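Side-chain contacts in hydrogenase expression/formation protein HypE (Desulfovibrio vulgaris subsp. vulgaris, PDB 2Z1U), which binds ATP and magnesium and probably takes part in the maturation of hydrogenases: residues A[20-24]-A[25-29]; A[204-207]-A[208-212]; A[282-285]-A[286-289]. All blocks are in the same frame, centred on the assembly; numbering follows the deposited sequence.

All three contacts are local, each joining successive turns of a single helix, and they work out one principle: the backbone is helical throughout, while the side chains follow the helix's surroundings. Contact 1, on helix 17-31, turns Ile23 and Phe27 to a bound ATP. Contacts 2 and 3 lie on helices 202-212 and 280-291, whose apolar sides meet each other; their centres are about 10 Å apart, whereas contact 1 lies about 36 and 44 Å from them, centre to centre. Each is partly buried: charged residues dominate the exposed side of contact 1, Leu210 and Glu211 are exposed in contact 2, and contact 3 has alanines on both sides. Contacts 1 and 2 include wider turns; contact 3 keeps regular alpha-helical bonding.

Contact 1 of 3, residues A[20-24]-A[25-29]; sequences HRLIS and DLFLR. With ATP (adenosine-5'-triphosphate), chain D.
With CG1 of Ile23 anti to its carbonyl carbon (chi1 -70°) and CG of Phe27 placed likewise (chi1 -64°), the two side chains leave successive turns of helix 17-31 and meet the same ATP. CG1 of Ile23 lies 4.4 Å from CD2 of Phe27, a loose apolar touch; both side chains also lie against the nucleotide. Ile23 presses its CD1 against C8 of the adenine at 3.2 Å, and its CG2 against the ribose oxygen O4'. Phe27 offers a ring face to the exocyclic amino group: ATP N6 sits 3.3 Å above the plane of the Phe27 ring, over its centre. CG2 of Ile23 also meets CD1 of Leu28, and the CD2 methyls of Leu22 and Leu26, whose side chains run side by side in the same direction, approach to 3.6 Å.

The backbone widens here into a pi-type turn. Leu28 N is bonded to Ile23 O at 3.0 Å and almost straight (176°), five residues apart instead of four, while Leu22 O accepts Leu26 N and, weakly, Phe27 N. On the exposed side Asp25 reaches back across the stem of Arg21: its OD2 lies 3.2 Å from Arg21 CG, yet 5.1 Å from Arg21 NH1, so the opposite charges probably attract without pairing. Arg29 folds back over the turn and gives NH1 to Asp25 O, which lies in the guanidinium plane; the modelled bond is unusually short, its exact length doubtful.

ATP is further held by Thr130, Asn40 and residues of the second subunit, among them Thr222 and Arg223, so this helix forms one wall of a composite nucleotide pocket. Leu26 and Phe27 pack on helix 104-121, where Glu108 forms a salt bridge with Arg29, and the Phe27 ring also meets Phe96 of strand 87-99.

Contact 2 of 3, residues A[204-207]-A[208-212]; sequences VVEK and LVLEV
Lys207 and Glu211, one turn apart on helix 202-212, mark the loose side of this contact, while Val205, Leu208 and Val209 form its buried side. The lysine, extended with CG anti to its backbone N (chi1 -167°), passes its aliphatic stem across the carboxylate: Glu211 OE1 lies 3.5 Å from Lys207 CG. The amino group runs on past it, leaving Lys207 NZ 4.8 Å from Glu211 OE2, so any attraction between the charges is probably modest. Beside them Leu210 sets its CD1 3.6 Å from CG of Glu206, lying against the methylene part of that side chain. The acid end of Glu206 is engaged outside the helix, in a salt bridge to Arg88.

On the packed side the backbone runs in regular alpha-helical bonds, such as Val209 N to Val205 O at 2.9 Å. Leu208 folds back over the preceding turn, its CG 3.4 Å from Val204 O, and Val205 and Val209 face the protein interior, touching Met84 and Val153. At the C-terminal end Lys207 O takes Glu211 N at 2.9 Å and, weakly, Val212 N, the wider pi-type turn in which the helix ends. Val204, Leu208 and Val212 together form an apolar strip against helix 280-291, the pattern of an amphipathic helix on the alpha/beta C-terminal domain of the AIR synthase (PurM-like) family.

Contact 3 of 3, residues A[282-285]-A[286-289]; sequences RAEA and ALAV
This is a turn-to-turn contact inside helix 280-291, a helix laid against strand 167-170 of the mixed sheet and far from the ATP and magnesium sites. Glu284 and Leu287, three residues apart, make its one side-chain meeting across the segments. The glutamate bends at its second torsion (chi2 48°), and the bend leaves OE2 4.1 Å from CD1 of Leu287, the two chains crossing at a slant. It is a light touch between an acid oxygen and a methyl. The stronger partner is Arg301, on strand 300-306, which forms a salt bridge with the other oxygen, OE1.

Much of the remaining contact is backbone, as expected with four alanines among the eight residues. Each of four carbonyls accepts the amide four residues on: Arg282 O takes Ala286 N at 3.0 Å with an N-H...O angle of 165°, and Ala285 O takes Val289 N at 3.1 Å. The CB atoms of Ala286 and Ala288 lie near carbonyls of the turn before, Ala288 CB 3.4 Å from Ala285 O. Val289 leans the same way, its CG2 3.6 Å from that oxygen.

The buried alanines, with their small side chains, meet neighbouring elements directly. Ala283 rests on Ala167, and Ala286 on Leu169, which Leu287 also touches; Ala286 and Val289 further meet Leu208 of helix 202-212. Ala285 and Ala288 are exposed, so the helix has a sheet-facing and a solvent-facing side, the layout of an amphipathic helix packed on the sheet of an AIR synthase-related C-terminal domain.

Contact 1 of 3, residues A[20-24]-A[25-29]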
loop_
_atom_site.group_PDB
_atom_site.type_symbol
_atom_site.label_atom_id
_atom_site.label_comp_id
_atom_site.label_asym_id
_atom_site.label_seq_id
_atom_site.Cartn_x
_atom_site.Cartn_y
_atom_site.Cartn_z
ATOM N N HIS A 20 -4.464 12.948 -14.488
ATOM C CA HIS A 20 -4.772 13.980 -13.504
ATOM C C HIS A 20 -6.280 14.245 -13.425
ATOM O O HIS A 20 -6.810 14.502 -12.344
ATOM C CB HIS A 20 -3.984 15.271 -13.788
ATOM C CG HIS A 20 -2.500 15.109 -13.657
ATOM N ND1 HIS A 20 -1.688 14.779 -14.721
ATOM C CD2 HIS A 20 -1.680 15.206 -12.582
ATOM C CE1 HIS A 20 -0.436 14.685 -14.312
ATOM N NE2 HIS A 20 -0.402 14.948 -13.020
ATOM N N ARG A 21 -6.961 14.166 -14.567
ATOM C CA ARG A 21 -8.422 14.293 -14.626
ATOM C C ARG A 21 -9.136 13.182 -13.834
ATOM O O ARG A 21 -10.021 13.452 -13.016
ATOM C CB ARG A 21 -8.876 14.295 -16.087
ATOM C CG ARG A 21 -10.296 14.766 -16.301
ATOM C CD ARG A 21 -10.529 15.371 -17.710
ATOM N NE ARG A 21 -10.067 14.535 -18.828
ATOM C CZ ARG A 21 -10.558 13.335 -19.155
ATOM N NH1 ARG A 21 -11.524 12.765 -18.435
ATOM N NH2 ARG A 21 -10.057 12.683 -20.199
ATOM N N LEU A 22 -8.742 11.933 -14.072
ATOM C CA LEU A 22 -9.299 10.799 -13.328
ATOM C C LEU A 22 -9.128 11.021 -11.821
ATOM O O LEU A 22 -10.073 10.862 -11.059
ATOM C CB LEU A 22 -8.598 9.504 -13.724
ATOM C CG LEU A 22 -9.318 8.157 -13.863
ATOM C CD1 LEU A 22 -8.370 7.056 -13.488
ATOM C CD2 LEU A 22 -10.656 8.018 -13.114
ATOM N N ILE A 23 -7.914 11.396 -11.408
ATOM C CA ILE A 23 -7.601 11.627 -9.998
ATOM C C ILE A 23 -8.489 12.731 -9.401
ATOM O O ILE A 23 -9.124 12.510 -8.375
ATOM C CB ILE A 23 -6.096 11.932 -9.782
ATOM C CG1 ILE A 23 -5.256 10.676 -10.036
ATOM C CG2 ILE A 23 -5.844 12.460 -8.372
ATOM C CD1 ILE A 23 -3.739 10.957 -10.109
ATOM N N SER A 24 -8.553 13.903 -10.040
ATOM C CA SER A 24 -9.403 14.986 -9.521
ATOM C C SER A 24 -10.900 14.723 -9.624
ATOM O O SER A 24 -11.638 14.944 -8.665
ATOM C CB SER A 24 -9.048 16.352 -10.138
ATOM O OG SER A 24 -7.803 16.803 -9.592
ATOM N N ASP A 25 -11.353 14.250 -10.779
ATOM C CA ASP A 25 -12.791 14.167 -11.043
ATOM C C ASP A 25 -13.455 12.939 -10.434
ATOM O O ASP A 25 -14.661 12.939 -10.219
ATOM C CB ASP A 25 -13.082 14.230 -12.544
ATOM C CG ASP A 25 -12.648 15.548 -13.181
ATOM O OD1 ASP A 25 -12.196 16.478 -12.469
ATOM O OD2 ASP A 25 -12.757 15.646 -14.416
ATOM N N LEU A 26 -12.681 11.888 -10.168
ATOM C CA LEU A 26 -13.261 10.687 -9.581
ATOM C C LEU A 26 -12.828 10.470 -8.141
ATOM O O LEU A 26 -13.662 10.511 -7.234
ATOM C CB LEU A 26 -12.954 9.438 -10.419
ATOM C CG LEU A 26 -13.529 8.114 -9.881
ATOM C CD1 LEU A 26 -15.060 8.126 -9.854
ATOM C CD2 LEU A 26 -13.014 6.938 -10.682
ATOM N N PHE A 27 -11.531 10.240 -7.941
ATOM C CA PHE A 27 -11.012 9.850 -6.624
ATOM C C PHE A 27 -11.191 10.953 -5.582
ATOM O O PHE A 27 -11.796 10.712 -4.538
ATOM C CB PHE A 27 -9.547 9.391 -6.708
ATOM C CG PHE A 27 -9.347 8.149 -7.537
ATOM C CD1 PHE A 27 -9.918 6.929 -7.151
ATOM C CD2 PHE A 27 -8.565 8.185 -8.690
ATOM C CE1 PHE A 27 -9.733 5.774 -7.920
ATOM C CE2 PHE A 27 -8.376 7.032 -9.466
ATOM C CZ PHE A 27 -8.961 5.829 -9.081
ATOM N N LEU A 28 -10.693 12.157 -5.878
ATOM C CA LEU A 28 -10.841 13.310 -4.979
ATOM C C LEU A 28 -12.296 13.663 -4.717
ATOM O O LEU A 28 -12.652 14.068 -3.609
ATOM C CB LEU A 28 -10.132 14.550 -5.541
ATOM C CG LEU A 28 -8.728 14.781 -5.001
ATOM C CD1 LEU A 28 -7.807 13.578 -5.283
ATOM C CD2 LEU A 28 -8.166 16.080 -5.570
ATOM N N ARG A 29 -13.133 13.506 -5.736
ATOM C CA ARG A 29 -14.548 13.831 -5.599
ATOM C C ARG A 29 -15.182 12.960 -4.520
ATOM O O ARG A 29 -15.858 13.462 -3.620
ATOM C CB ARG A 29 -15.274 13.665 -6.931
ATOM C CG ARG A 29 -16.637 14.342 -6.974
ATOM C CD ARG A 29 -17.269 14.226 -8.354
ATOM N NE ARG A 29 -18.175 13.078 -8.401
ATOM C CZ ARG A 29 -17.967 11.953 -9.086
ATOM N NH1 ARG A 29 -16.879 11.795 -9.830
ATOM N NH2 ARG A 29 -18.875 10.985 -9.043
HETATM P PG ATP D . 4.154 8.227 -10.010
HETATM O O1G ATP D . 3.060 7.274 -9.493
HETATM O O2G ATP D . 3.998 8.512 -11.473
HETATM O O3G ATP D . 5.569 7.840 -9.608
HETATM P PB ATP D . 3.637 10.159 -7.892
HETATM O O1B ATP D . 3.408 8.861 -7.090
HETATM O O2B ATP D . 4.596 11.168 -7.338
HETATM O O3B ATP D . 3.958 9.707 -9.395
HETATM P PA ATP D . 0.888 10.265 -8.629
HETATM O O1A ATP D . 0.842 10.702 -10.091
HETATM O O2A ATP D . 0.797 8.774 -8.467
HETATM O O3A ATP D . 2.222 10.922 -7.942
HETATM O "O5'" ATP D . -0.188 11.010 -7.759
HETATM C "C5'" ATP D . -0.528 12.387 -7.974
HETATM C "C4'" ATP D . -1.459 12.790 -6.850
HETATM O "O4'" ATP D . -2.692 12.071 -7.055
HETATM C "C3'" ATP D . -0.939 12.388 -5.480
HETATM O "O3'" ATP D . -1.289 13.428 -4.545
HETATM C "C2'" ATP D . -1.712 11.114 -5.125
HETATM O "O2'" ATP D . -1.923 11.043 -3.714
HETATM C "C1'" ATP D . -3.038 11.293 -5.890
HETATM N N9 ATP D . -3.632 10.013 -6.359
HETATM C C8 ATP D . -3.234 9.256 -7.392
HETATM N N7 ATP D . -4.035 8.173 -7.522
HETATM C C5 ATP D . -4.927 8.243 -6.516
HETATM C C6 ATP D . -6.062 7.413 -6.047
HETATM N N6 ATP D . -6.356 6.262 -6.692
HETATM N N1 ATP D . -6.742 7.838 -4.988
HETATM C C2 ATP D . -6.466 8.971 -4.314
HETATM N N3 ATP D . -5.448 9.776 -4.705
HETATM C C4 ATP D . -4.679 9.451 -5.775
#

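Contact 2 of 3, residues A[204-207]-A[208-212]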
loop_
_atom_site.group_PDB
_atom_site.type_symbol
_atom_site.label_atom_id
_atom_site.label_comp_id
_atom_site.label_asym_id
_atom_site.label_seq_id
_atom_site.Cartn_x
_atom_site.Cartn_y
_atom_site.Cartn_z
ATOM N N VAL A 204 -16.358 -0.776 17.748
ATOM C CA VAL A 204 -16.415 -1.830 18.791
ATOM C C VAL A 204 -15.068 -1.960 19.515
ATOM O O VAL A 204 -15.043 -2.079 20.734
ATOM C CB VAL A 204 -16.823 -3.244 18.247
ATOM C CG1 VAL A 204 -17.414 -4.120 19.391
ATOM C CG2 VAL A 204 -17.866 -3.110 17.198
ATOM N N VAL A 205 -13.963 -1.960 18.757
ATOM C CA VAL A 205 -12.612 -2.075 19.339
ATOM C C VAL A 205 -12.287 -0.910 20.275
ATOM O O VAL A 205 -11.770 -1.122 21.365
ATOM C CB VAL A 205 -11.493 -2.224 18.267
ATOM C CG1 VAL A 205 -10.101 -2.151 18.904
ATOM C CG2 VAL A 205 -11.626 -3.553 17.519
ATOM N N GLU A 206 -12.581 0.322 19.846
ATOM C CA GLU A 206 -12.354 1.478 20.703
ATOM C C GLU A 206 -13.059 1.308 22.067
ATOM O O GLU A 206 -12.434 1.494 23.124
ATOM C CB GLU A 206 -12.744 2.792 19.990
ATOM C CG GLU A 206 -12.607 4.041 20.892
ATOM C CD GLU A 206 -12.441 5.338 20.126
ATOM O OE1 GLU A 206 -11.860 5.318 19.023
ATOM O OE2 GLU A 206 -12.864 6.397 20.644
ATOM N N LYS A 207 -14.337 0.916 22.051
ATOM C CA LYS A 207 -15.085 0.735 23.298
ATOM C C LYS A 207 -14.532 -0.420 24.128
ATOM O O LYS A 207 -14.482 -0.324 25.350
ATOM C CB LYS A 207 -16.586 0.546 23.064
ATOM C CG LYS A 207 -17.387 0.683 24.353
ATOM C CD LYS A 207 -18.880 0.522 24.150
ATOM C CE LYS A 207 -19.623 0.992 25.399
ATOM N NZ LYS A 207 -21.090 0.885 25.224
ATOM N N LEU A 208 -14.101 -1.499 23.469
ATOM C CA LEU A 208 -13.481 -2.621 24.170
ATOM C C LEU A 208 -12.242 -2.171 24.929
ATOM O O LEU A 208 -12.090 -2.452 26.114
ATOM C CB LEU A 208 -13.079 -3.721 23.186
ATOM C CG LEU A 208 -14.152 -4.675 22.660
ATOM C CD1 LEU A 208 -13.518 -5.634 21.650
ATOM C CD2 LEU A 208 -14.851 -5.450 23.798
ATOM N N VAL A 209 -11.364 -1.471 24.225
ATOM C CA VAL A 209 -10.047 -1.138 24.729
ATOM C C VAL A 209 -10.102 -0.055 25.829
ATOM O O VAL A 209 -9.453 -0.183 26.885
ATOM C CB VAL A 209 -9.112 -0.836 23.516
ATOM C CG1 VAL A 209 -8.215 0.353 23.719
ATOM C CG2 VAL A 209 -8.354 -2.123 23.093
ATOM N N LEU A 210 -10.945 0.953 25.616
ATOM C CA LEU A 210 -11.077 2.078 26.550
ATOM C C LEU A 210 -12.060 1.893 27.702
ATOM O O LEU A 210 -11.865 2.484 28.765
ATOM C CB LEU A 210 -11.418 3.363 25.790
ATOM C CG LEU A 210 -10.418 3.788 24.721
ATOM C CD1 LEU A 210 -10.976 4.968 23.960
ATOM C CD2 LEU A 210 -9.073 4.122 25.345
ATOM N N GLU A 211 -13.118 1.113 27.497
ATOM C CA GLU A 211 -14.147 0.959 28.527
ATOM C C GLU A 211 -14.118 -0.382 29.253
ATOM O O GLU A 211 -14.370 -0.439 30.446
ATOM C CB GLU A 211 -15.539 1.302 27.983
ATOM C CG GLU A 211 -15.608 2.761 27.501
ATOM C CD GLU A 211 -17.005 3.240 27.166
ATOM O OE1 GLU A 211 -17.186 3.756 26.043
ATOM O OE2 GLU A 211 -17.910 3.104 28.012
ATOM N N VAL A 212 -13.797 -1.453 28.534
ATOM C CA VAL A 212 -13.687 -2.778 29.155
ATOM C C VAL A 212 -12.269 -2.947 29.716
ATOM O O VAL A 212 -12.102 -3.252 30.909
ATOM C CB VAL A 212 -14.083 -3.913 28.174
ATOM C CG1 VAL A 212 -13.874 -5.291 28.807
ATOM C CG2 VAL A 212 -15.532 -3.728 27.725
#

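Contact 3 of 3, residues A[282-285]-A[286-289]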
loop_
_atom_site.group_PDB
_atom_site.type_symbol
_atom_site.label_atom_id
_atom_site.label_comp_id
_atom_site.label_asym_id
_atom_site.label_seq_id
_atom_site.Cartn_x
_atom_site.Cartn_y
_atom_site.Cartn_z
ATOM N N ARG A 282 -13.166 -9.898 32.818
ATOM C CA ARG A 282 -13.602 -8.885 31.867
ATOM C C ARG A 282 -14.425 -9.463 30.716
ATOM O O ARG A 282 -14.948 -8.706 29.894
ATOM C CB ARG A 282 -12.394 -8.138 31.302
ATOM C CG ARG A 282 -12.077 -6.826 31.996
ATOM C CD ARG A 282 -10.930 -6.949 32.985
ATOM N NE ARG A 282 -9.980 -5.853 32.809
ATOM C CZ ARG A 282 -10.026 -4.694 33.458
ATOM N NH1 ARG A 282 -10.979 -4.458 34.352
ATOM N NH2 ARG A 282 -9.113 -3.766 33.209
ATOM N N ALA A 283 -14.544 -10.794 30.671
ATOM C CA ALA A 283 -15.132 -11.506 29.524
ATOM C C ALA A 283 -16.588 -11.144 29.261
ATOM O O ALA A 283 -16.998 -10.941 28.118
ATOM C CB ALA A 283 -14.991 -13.016 29.706
ATOM N N GLU A 284 -17.353 -11.066 30.341
ATOM C CA GLU A 284 -18.770 -10.743 30.307
ATOM C C GLU A 284 -19.012 -9.310 29.788
ATOM O O GLU A 284 -19.823 -9.100 28.881
ATOM C CB GLU A 284 -19.360 -10.966 31.704
ATOM C CG GLU A 284 -20.663 -11.744 31.740
ATOM C CD GLU A 284 -20.645 -13.014 30.915
ATOM O OE1 GLU A 284 -19.855 -13.939 31.219
ATOM O OE2 GLU A 284 -21.445 -13.099 29.963
ATOM N N ALA A 285 -18.275 -8.340 30.333
ATOM C CA ALA A 285 -18.341 -6.949 29.859
ATOM C C ALA A 285 -17.948 -6.826 28.372
ATOM O O ALA A 285 -18.640 -6.158 27.606
ATOM C CB ALA A 285 -17.490 -6.033 30.738
ATOM N N ALA A 286 -16.875 -7.505 27.952
ATOM C CA ALA A 286 -16.453 -7.486 26.549
ATOM C C ALA A 286 -17.528 -8.060 25.629
ATOM O O ALA A 286 -17.823 -7.498 24.572
ATOM C CB ALA A 286 -15.120 -8.243 26.355
ATOM N N LEU A 287 -18.107 -9.180 26.045
ATOM C CA LEU A 287 -19.194 -9.825 25.319
ATOM C C LEU A 287 -20.408 -8.904 25.185
ATOM O O LEU A 287 -21.067 -8.907 24.147
ATOM C CB LEU A 287 -19.635 -11.109 26.045
ATOM C CG LEU A 287 -19.613 -12.424 25.277
ATOM C CD1 LEU A 287 -20.563 -13.425 25.947
ATOM C CD2 LEU A 287 -19.901 -12.284 23.769
ATOM N N ALA A 288 -20.726 -8.155 26.245
ATOM C CA ALA A 288 -21.813 -7.179 26.187
ATOM C C ALA A 288 -21.534 -6.140 25.097
ATOM O O ALA A 288 -22.432 -5.735 24.368
ATOM C CB ALA A 288 -22.020 -6.485 27.546
ATOM N N VAL A 289 -20.282 -5.714 24.991
ATOM C CA VAL A 289 -19.883 -4.743 23.976
ATOM C C VAL A 289 -19.957 -5.345 22.562
ATOM O O VAL A 289 -20.495 -4.728 21.639
ATOM C CB VAL A 289 -18.482 -4.140 24.303
ATOM C CG1 VAL A 289 -17.901 -3.394 23.106
ATOM C CG2 VAL A 289 -18.595 -3.207 25.534
#